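Side-chain contacts in putative lipoprotein (Campylobacter jejuni subsp. jejuni, PDB 2G5G), which binds heme as a cofacial pair linked to dimerization and probably serves in bacterial heme transport: residues 51-54 / 55-58; 118-121 / 122-126; 194-197 / 198-202. All blocks are in the same frame, centred on the assembly; numbering follows the deposited sequence.

In the fold
Contacts 1 and 2 are neighbours, with centres 9 Å apart, on the same side of the chain's centre. Contact 1 (51-58) follows strand 44-49, and contact 2 (118-126) leads into helix 124-131. They meet where Lys57 NZ lies 2.8 Å from Asp122 O, a probable hydrogen bond, and where the ring of His51 meets Trp118 edge-to-face. Contact 3 (194-202) lies within helix 187-210. Its centre is about 24 Å from each of the other two. It touches heme directly through Ile196 and Lys200. His51 and Trp118 come less close, with side chains about 7 Å and 6 Å from a bound heme.

Contact 1 of 3, residues 51-54 / 55-58; sequences HDEV and KHKI
Glu53 O receives Lys57 N at 3.3 Å and, weakly, His56 N, while Val54 O receives Ile58 N; these bonds form the first turn of helix 54-73. Glu53 occupies the N-cap position. Its side chain has CG anti to the backbone N (chi1 -160°), which lays CG over one face of the His56 ring. This is a CH-pi contact, with CG 3.8 Å from the ring centroid and almost straight above it. The ring is held at both nitrogens: His56 ND1 bonds to Lys50 N and NE2 to Ser249 O. The Glu53 carboxylate reaches back to Lys50 in a salt bridge.

Lys57 curls back against the chain direction. Its aliphatic part passes Glu53 O, and NZ donates to His51 O at 2.9 Å, coming from above the carbonyl plane. The same ammonium makes a salt bridge with Glu49 and a hydrogen bond to Asp122 O. These three acceptors probably stabilise the charge of a buried lysine. Farther along, Val54 CG1 touches Ile58 CD1 at 4.2 Å.

The arrangement is a helix N-terminus reached from a strand through a short loop, here the link from strand 44-49 to helix 54-73 in the ChaN fold.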
loop_
_atom_site.group_PDB
_atom_site.type_symbol
_atom_site.label_atom_id
_atom_site.label_comp_id
_atom_site.label_asym_id
_atom_site.label_seq_id
_atom_site.Cartn_x
_atom_site.Cartn_y
_atom_site.Cartn_z
ATOM N N HIS A 51 -8.142 -17.175 -5.770
ATOM C CA HIS A 51 -8.561 -16.227 -6.828
ATOM C C HIS A 51 -8.050 -16.503 -8.251
ATOM O O HIS A 51 -8.663 -16.061 -9.229
ATOM C CB HIS A 51 -8.280 -14.781 -6.400
ATOM C CG HIS A 51 -8.978 -14.370 -5.134
ATOM N ND1 HIS A 51 -10.355 -14.297 -5.020
ATOM C CD2 HIS A 51 -8.487 -14.001 -3.926
ATOM C CE1 HIS A 51 -10.678 -13.902 -3.800
ATOM N NE2 HIS A 51 -9.563 -13.729 -3.114
ATOM N N ASP A 52 -6.966 -17.276 -8.373
ATOM C CA ASP A 52 -6.367 -17.555 -9.685
ATOM C C ASP A 52 -6.477 -19.021 -10.058
ATOM O O ASP A 52 -5.821 -19.472 -10.998
ATOM C CB ASP A 52 -4.888 -17.107 -9.735
ATOM C CG ASP A 52 -4.029 -17.714 -8.613
ATOM O OD1 ASP A 52 -4.488 -18.648 -7.918
ATOM O OD2 ASP A 52 -2.879 -17.247 -8.415
ATOM N N GLU A 53 -7.309 -19.766 -9.327
ATOM C CA GLU A 53 -7.388 -21.213 -9.489
ATOM C C GLU A 53 -8.481 -21.643 -10.471
ATOM O O GLU A 53 -9.685 -21.445 -10.227
ATOM C CB GLU A 53 -7.563 -21.873 -8.105
ATOM C CG GLU A 53 -7.209 -23.337 -8.017
ATOM C CD GLU A 53 -5.760 -23.629 -8.412
ATOM O OE1 GLU A 53 -4.826 -22.911 -7.986
ATOM O OE2 GLU A 53 -5.596 -24.586 -9.171
ATOM N N VAL A 54 -8.066 -22.238 -11.584
ATOM C CA VAL A 54 -8.987 -22.513 -12.693
ATOM C C VAL A 54 -10.100 -23.510 -12.350
ATOM O O VAL A 54 -11.254 -23.319 -12.750
ATOM C CB VAL A 54 -8.228 -22.984 -13.980
ATOM C CG1 VAL A 54 -9.213 -23.481 -15.033
ATOM C CG2 VAL A 54 -7.387 -21.856 -14.542
ATOM N N LYS A 55 -9.743 -24.566 -11.622
ATOM C CA LYS A 55 -10.706 -25.595 -11.213
ATOM C C LYS A 55 -11.767 -25.032 -10.247
ATOM O O LYS A 55 -12.911 -25.521 -10.221
ATOM C CB LYS A 55 -9.992 -26.766 -10.558
ATOM C CG LYS A 55 -9.358 -27.723 -11.554
ATOM C CD LYS A 55 -8.599 -28.800 -10.816
ATOM C CE LYS A 55 -7.693 -29.602 -11.748
ATOM N NZ LYS A 55 -6.939 -30.604 -10.938
ATOM N N HIS A 56 -11.382 -24.020 -9.478
ATOM C CA HIS A 56 -12.337 -23.330 -8.601
ATOM C C HIS A 56 -13.383 -22.641 -9.432
ATOM O O HIS A 56 -14.588 -22.753 -9.173
ATOM C CB HIS A 56 -11.617 -22.318 -7.699
ATOM C CG HIS A 56 -10.822 -22.971 -6.609
ATOM N ND1 HIS A 56 -10.280 -22.273 -5.561
ATOM C CD2 HIS A 56 -10.465 -24.263 -6.429
ATOM C CE1 HIS A 56 -9.623 -23.109 -4.767
ATOM N NE2 HIS A 56 -9.741 -24.329 -5.266
ATOM N N LYS A 57 -12.901 -21.927 -10.454
ATOM C CA LYS A 57 -13.791 -21.210 -11.347
ATOM C C LYS A 57 -14.807 -22.125 -12.033
ATOM O O LYS A 57 -15.991 -21.815 -12.085
ATOM C CB LYS A 57 -12.961 -20.285 -12.251
ATOM C CG LYS A 57 -12.668 -19.052 -11.425
ATOM C CD LYS A 57 -11.272 -18.611 -11.448
ATOM C CE LYS A 57 -10.926 -18.024 -10.141
ATOM N NZ LYS A 57 -11.471 -16.699 -9.715
ATOM N N ILE A 58 -14.377 -23.290 -12.494
ATOM C CA ILE A 58 -15.327 -24.268 -13.022
ATOM C C ILE A 58 -16.369 -24.724 -11.973
ATOM O O ILE A 58 -17.572 -24.809 -12.256
ATOM C CB ILE A 58 -14.606 -25.506 -13.650
ATOM C CG1 ILE A 58 -13.685 -25.056 -14.793
ATOM C CG2 ILE A 58 -15.641 -26.483 -14.164
ATOM C CD1 ILE A 58 -12.566 -26.060 -15.159
#

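Contact 2 of 3, residues 118-121 / 122-126; sequences WKWK and DYEQF
A chi1 of 179° swings the Trp120 indole away from its own N and brings it under Glu124 CB; chi1 of Glu124 (72°) governs only where its CG and carboxylate go. CB lies 3.7 Å from the centroid of the five-membered ring, shifted toward the rim, in a CH-pi contact. Its nearest ring atom is Trp120 NE1, at 3.3 Å. The carboxylate plane stands steeply to the indole.

The planes of Trp118 and Tyr123 are almost perpendicular (87°), but the rings are offset obliquely. The Tyr123 hydroxyl comes to the indole edge, with OH 3.5 Å from Trp118 CE3. This approach is packing; the hydroxyl's hydrogen bond is to Glu49 OE2. Lys119 O lies at the edge of the tyrosine ring, 3.3 Å from Tyr123 CD1.

The backbone turns tightly here. Asp122 N donates to Lys119 O at 2.8 Å, and Tyr123 N to Trp120 O at the same length. Water 1 donates to Lys121 O and accepts from Gln125 N, so it bridges the turn to the new helix. The side chains of Lys119 and Asp122 run alongside each other.

Tyr123 stands at the N-cap position of helix 124-131. Lys57 of helix 54-73 forms a cation-pi contact with its ring. Phe126 packs between helix 54-73 and strand 78-82, and Trp120 leans on Val127 and Asn128 of helix 124-131, which follows it.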
loop_
_atom_site.group_PDB
_atom_site.type_symbol
_atom_site.label_atom_id
_atom_site.label_comp_id
_atom_site.label_asym_id
_atom_site.label_seq_id
_atom_site.Cartn_x
_atom_site.Cartn_y
_atom_site.Cartn_z
ATOM N N TRP A 118 -9.032 -7.080 -10.037
ATOM C CA TRP A 118 -9.542 -8.438 -10.184
ATOM C C TRP A 118 -9.470 -8.803 -11.655
ATOM O O TRP A 118 -10.199 -8.234 -12.465
ATOM C CB TRP A 118 -10.992 -8.523 -9.671
ATOM C CG TRP A 118 -11.127 -8.157 -8.223
ATOM C CD1 TRP A 118 -11.465 -6.945 -7.709
ATOM C CD2 TRP A 118 -10.904 -9.025 -7.101
ATOM N NE1 TRP A 118 -11.465 -6.999 -6.336
ATOM C CE2 TRP A 118 -11.118 -8.267 -5.939
ATOM C CE3 TRP A 118 -10.549 -10.379 -6.976
ATOM C CZ2 TRP A 118 -11.009 -8.815 -4.651
ATOM C CZ3 TRP A 118 -10.427 -10.923 -5.697
ATOM C CH2 TRP A 118 -10.659 -10.135 -4.553
ATOM N N LYS A 119 -8.598 -9.746 -12.010
ATOM C CA LYS A 119 -8.378 -10.081 -13.429
ATOM C C LYS A 119 -9.623 -10.677 -14.069
ATOM O O LYS A 119 -10.024 -11.803 -13.730
ATOM C CB LYS A 119 -7.202 -11.053 -13.628
ATOM C CG LYS A 119 -5.852 -10.493 -13.249
ATOM C CD LYS A 119 -4.777 -11.580 -13.283
ATOM C CE LYS A 119 -3.406 -10.979 -12.948
ATOM N NZ LYS A 119 -2.293 -11.985 -13.050
ATOM N N TRP A 120 -10.194 -9.945 -15.029
ATOM C CA TRP A 120 -11.446 -10.331 -15.650
ATOM C C TRP A 120 -11.445 -11.776 -16.108
ATOM O O TRP A 120 -12.452 -12.470 -15.951
ATOM C CB TRP A 120 -11.837 -9.379 -16.799
ATOM C CG TRP A 120 -13.135 -9.770 -17.474
ATOM C CD1 TRP A 120 -13.300 -10.175 -18.771
ATOM C CD2 TRP A 120 -14.443 -9.806 -16.871
ATOM N NE1 TRP A 120 -14.631 -10.472 -19.014
ATOM C CE2 TRP A 120 -15.353 -10.245 -17.868
ATOM C CE3 TRP A 120 -14.938 -9.503 -15.587
ATOM C CZ2 TRP A 120 -16.729 -10.391 -17.618
ATOM C CZ3 TRP A 120 -16.300 -9.650 -15.343
ATOM C CH2 TRP A 120 -17.177 -10.089 -16.355
ATOM N N LYS A 121 -10.311 -12.226 -16.655
ATOM C CA LYS A 121 -10.121 -13.607 -17.123
ATOM C C LYS A 121 -10.544 -14.642 -16.082
ATOM O O LYS A 121 -11.142 -15.679 -16.411
ATOM C CB LYS A 121 -8.643 -13.846 -17.514
ATOM C CG LYS A 121 -8.214 -15.336 -17.493
ATOM C CD LYS A 121 -7.034 -15.639 -18.433
ATOM C CE LYS A 121 -7.542 -15.901 -19.863
ATOM N NZ LYS A 121 -6.625 -15.338 -20.901
ATOM N N ASP A 122 -10.232 -14.340 -14.831
ATOM C CA ASP A 122 -10.481 -15.233 -13.698
ATOM C C ASP A 122 -11.919 -15.164 -13.177
ATOM O O ASP A 122 -12.278 -15.887 -12.234
ATOM C CB ASP A 122 -9.513 -14.885 -12.561
ATOM C CG ASP A 122 -8.075 -15.270 -12.882
ATOM O OD1 ASP A 122 -7.890 -16.164 -13.729
ATOM O OD2 ASP A 122 -7.150 -14.688 -12.281
ATOM N N TYR A 123 -12.728 -14.291 -13.788
ATOM C CA TYR A 123 -14.094 -14.020 -13.314
ATOM C C TYR A 123 -15.159 -14.068 -14.410
ATOM O O TYR A 123 -16.327 -14.236 -14.116
ATOM C CB TYR A 123 -14.121 -12.721 -12.494
ATOM C CG TYR A 123 -13.337 -12.926 -11.235
ATOM C CD1 TYR A 123 -11.996 -12.536 -11.149
ATOM C CD2 TYR A 123 -13.900 -13.615 -10.149
ATOM C CE1 TYR A 123 -11.237 -12.791 -9.995
ATOM C CE2 TYR A 123 -13.150 -13.872 -8.995
ATOM C CZ TYR A 123 -11.824 -13.455 -8.928
ATOM O OH TYR A 123 -11.087 -13.694 -7.801
ATOM N N GLU A 124 -14.745 -13.996 -15.674
ATOM C CA GLU A 124 -15.707 -13.864 -16.764
ATOM C C GLU A 124 -16.723 -14.975 -16.871
ATOM O O GLU A 124 -17.899 -14.707 -17.113
ATOM C CB GLU A 124 -15.003 -13.679 -18.127
ATOM C CG GLU A 124 -14.311 -14.912 -18.675
ATOM C CD GLU A 124 -14.041 -14.797 -20.164
ATOM O OE1 GLU A 124 -13.807 -13.654 -20.657
ATOM O OE2 GLU A 124 -14.078 -15.856 -20.830
ATOM N N GLN A 125 -16.275 -16.217 -16.714
ATOM C CA GLN A 125 -17.153 -17.365 -16.898
ATOM C C GLN A 125 -18.253 -17.329 -15.843
ATOM O O GLN A 125 -19.433 -17.446 -16.176
ATOM C CB GLN A 125 -16.368 -18.686 -16.820
ATOM C CG GLN A 125 -17.164 -19.945 -17.210
ATOM C CD GLN A 125 -16.412 -21.245 -16.912
ATOM O OE1 GLN A 125 -15.277 -21.226 -16.407
ATOM N NE2 GLN A 125 -17.042 -22.381 -17.225
ATOM N N PHE A 126 -17.860 -17.161 -14.582
ATOM C CA PHE A 126 -18.825 -17.186 -13.480
ATOM C C PHE A 126 -19.760 -15.971 -13.532
ATOM O O PHE A 126 -20.997 -16.116 -13.440
ATOM C CB PHE A 126 -18.107 -17.221 -12.132
ATOM C CG PHE A 126 -19.043 -17.209 -10.936
ATOM C CD1 PHE A 126 -19.867 -18.290 -10.684
ATOM C CD2 PHE A 126 -19.068 -16.121 -10.064
ATOM C CE1 PHE A 126 -20.720 -18.290 -9.579
ATOM C CE2 PHE A 126 -19.907 -16.121 -8.932
ATOM C CZ PHE A 126 -20.733 -17.207 -8.706
HETATM O O HOH W 1 -13.248 -16.908 -15.683
#

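Contact 3 of 3, residues 194-197 / 198-202; sequences VEIQ and QFKDR
The Phe199 ring meets the preceding turn by its edge: Glu195 O lies near the ring plane, 3.0 Å from Phe199 CD1. The same oxygen accepts the backbone N of Phe199, so the carbonyl faces both the N-H and the ring of one residue. Beyond the segments, the phenyl group packs on Leu157 and on Ile150 of helix 144-151. Two further flat groups are the Gln197 amide and the Asp201 carboxylate. Their planes stand 78° apart, and the closest side-chain approach is Gln197 CG to Asp201 OD2, at 3.8 Å. Water 3 lies between the polar ends, near Gln197 OE1 and Asp201 OD2. The other carboxylate oxygen, Asp201 OD1, bonds to His223 ND1.

All this lies along helix 187-210, one of the helices that line the heme pocket of this ChaN protein. Four successive i to i+4 bonds run through it, from Gln198 N to Val194 O through to Asp201 N to Gln197 O.

Ile196 and Lys200 are one turn apart and face the heme side. Lys200 has CG beside its backbone N (chi1 -74°), and its chain then runs extended past the isoleucine. Lys200 CE comes 3.9 Å from Ile196 CG2. The ammonium goes on to bond O2A of a heme, and Ile196 touches a heme. Two waters link that ammonium to Gln197 NE2. Water 4 accepts from Gln197 NE2 at 2.9 Å and from Lys200 NZ at 3.3 Å; water 2 joins the same two atoms, with a weak bond on the amide side. The bend at chi2 of Gln197 (90°) turns its amide toward these waters. Ile196 also packs on Ile150 and Tyr151 of helix 144-151, and Tyr151 belongs to the same heme pocket.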
loop_
_atom_site.group_PDB
_atom_site.type_symbol
_atom_site.label_atom_id
_atom_site.label_comp_id
_atom_site.label_asym_id
_atom_site.label_seq_id
_atom_site.Cartn_x
_atom_site.Cartn_y
_atom_site.Cartn_z
ATOM N N VAL A 194 -4.407 -6.314 8.994
ATOM C CA VAL A 194 -5.356 -7.094 9.808
ATOM C C VAL A 194 -6.663 -6.326 9.993
ATOM O O VAL A 194 -7.741 -6.888 9.765
ATOM C CB VAL A 194 -4.779 -7.511 11.185
ATOM C CG1 VAL A 194 -5.870 -8.143 12.054
ATOM C CG2 VAL A 194 -3.628 -8.482 11.009
ATOM N N GLU A 195 -6.569 -5.049 10.375
ATOM C CA GLU A 195 -7.754 -4.216 10.560
ATOM C C GLU A 195 -8.566 -4.051 9.287
ATOM O O GLU A 195 -9.807 -4.051 9.348
ATOM C CB GLU A 195 -7.428 -2.860 11.193
ATOM C CG GLU A 195 -7.099 -2.977 12.696
ATOM C CD GLU A 195 -8.114 -3.834 13.472
ATOM O OE1 GLU A 195 -7.736 -4.888 14.051
ATOM O OE2 GLU A 195 -9.303 -3.442 13.497
ATOM N N ILE A 196 -7.874 -3.949 8.148
ATOM C CA ILE A 196 -8.528 -3.877 6.835
ATOM C C ILE A 196 -9.283 -5.157 6.486
ATOM O O ILE A 196 -10.401 -5.084 5.944
ATOM C CB ILE A 196 -7.534 -3.523 5.695
ATOM C CG1 ILE A 196 -7.145 -2.039 5.778
ATOM C CG2 ILE A 196 -8.144 -3.777 4.305
ATOM C CD1 ILE A 196 -5.831 -1.757 5.096
ATOM N N GLN A 197 -8.670 -6.317 6.758
ATOM C CA GLN A 197 -9.364 -7.623 6.579
ATOM C C GLN A 197 -10.614 -7.694 7.443
ATOM O O GLN A 197 -11.693 -8.090 6.971
ATOM C CB GLN A 197 -8.429 -8.791 6.895
ATOM C CG GLN A 197 -8.977 -10.144 6.510
ATOM C CD GLN A 197 -8.630 -10.591 5.111
ATOM O OE1 GLN A 197 -8.836 -11.764 4.745
ATOM N NE2 GLN A 197 -8.127 -9.682 4.307
ATOM N N GLN A 198 -10.473 -7.297 8.692
ATOM C CA GLN A 198 -11.563 -7.306 9.671
ATOM C C GLN A 198 -12.736 -6.431 9.210
ATOM O O GLN A 198 -13.912 -6.837 9.292
ATOM C CB GLN A 198 -11.052 -6.820 11.038
ATOM C CG GLN A 198 -10.164 -7.848 11.788
ATOM C CD GLN A 198 -10.925 -8.581 12.868
ATOM O OE1 GLN A 198 -11.468 -9.681 12.645
ATOM N NE2 GLN A 198 -11.004 -7.975 14.034
ATOM N N PHE A 199 -12.403 -5.225 8.731
ATOM C CA PHE A 199 -13.394 -4.321 8.145
ATOM C C PHE A 199 -14.071 -4.866 6.884
ATOM O O PHE A 199 -15.281 -4.680 6.734
ATOM C CB PHE A 199 -12.779 -2.940 7.855
ATOM C CG PHE A 199 -12.865 -1.972 9.008
ATOM C CD1 PHE A 199 -11.793 -1.818 9.895
ATOM C CD2 PHE A 199 -13.984 -1.172 9.178
ATOM C CE1 PHE A 199 -11.866 -0.917 10.957
ATOM C CE2 PHE A 199 -14.059 -0.259 10.238
ATOM C CZ PHE A 199 -12.988 -0.133 11.121
ATOM N N LYS A 200 -13.308 -5.498 5.977
ATOM C CA LYS A 200 -13.843 -6.120 4.759
ATOM C C LYS A 200 -14.847 -7.191 5.161
ATOM O O LYS A 200 -15.948 -7.256 4.623
ATOM C CB LYS A 200 -12.745 -6.785 3.914
ATOM C CG LYS A 200 -11.822 -5.805 3.147
ATOM C CD LYS A 200 -10.659 -6.527 2.486
ATOM C CE LYS A 200 -9.981 -5.615 1.437
ATOM N NZ LYS A 200 -8.773 -6.300 0.917
ATOM N N ASP A 201 -14.464 -8.007 6.137
ATOM C CA ASP A 201 -15.312 -9.098 6.647
ATOM C C ASP A 201 -16.617 -8.601 7.259
ATOM O O ASP A 201 -17.689 -9.168 7.017
ATOM C CB ASP A 201 -14.486 -9.929 7.633
ATOM C CG ASP A 201 -13.485 -10.817 6.923
ATOM O OD1 ASP A 201 -13.670 -11.071 5.703
ATOM O OD2 ASP A 201 -12.494 -11.257 7.560
ATOM N N ARG A 202 -16.530 -7.483 7.977
ATOM C CA ARG A 202 -17.664 -6.851 8.613
ATOM C C ARG A 202 -18.661 -6.337 7.569
ATOM O O ARG A 202 -19.860 -6.564 7.701
ATOM C CB ARG A 202 -17.194 -5.699 9.511
ATOM C CG ARG A 202 -18.300 -5.003 10.296
ATOM C CD ARG A 202 -19.058 -5.979 11.194
ATOM N NE ARG A 202 -18.228 -6.652 12.207
ATOM C CZ ARG A 202 -17.971 -6.153 13.418
ATOM N NH1 ARG A 202 -18.452 -4.959 13.785
ATOM N NH2 ARG A 202 -17.224 -6.840 14.273
HETATM O O HOH W 2 -8.765 -9.441 1.336
HETATM O O HOH W 3 -10.627 -13.081 6.608
HETATM O O HOH W 4 -7.351 -6.948 3.789
#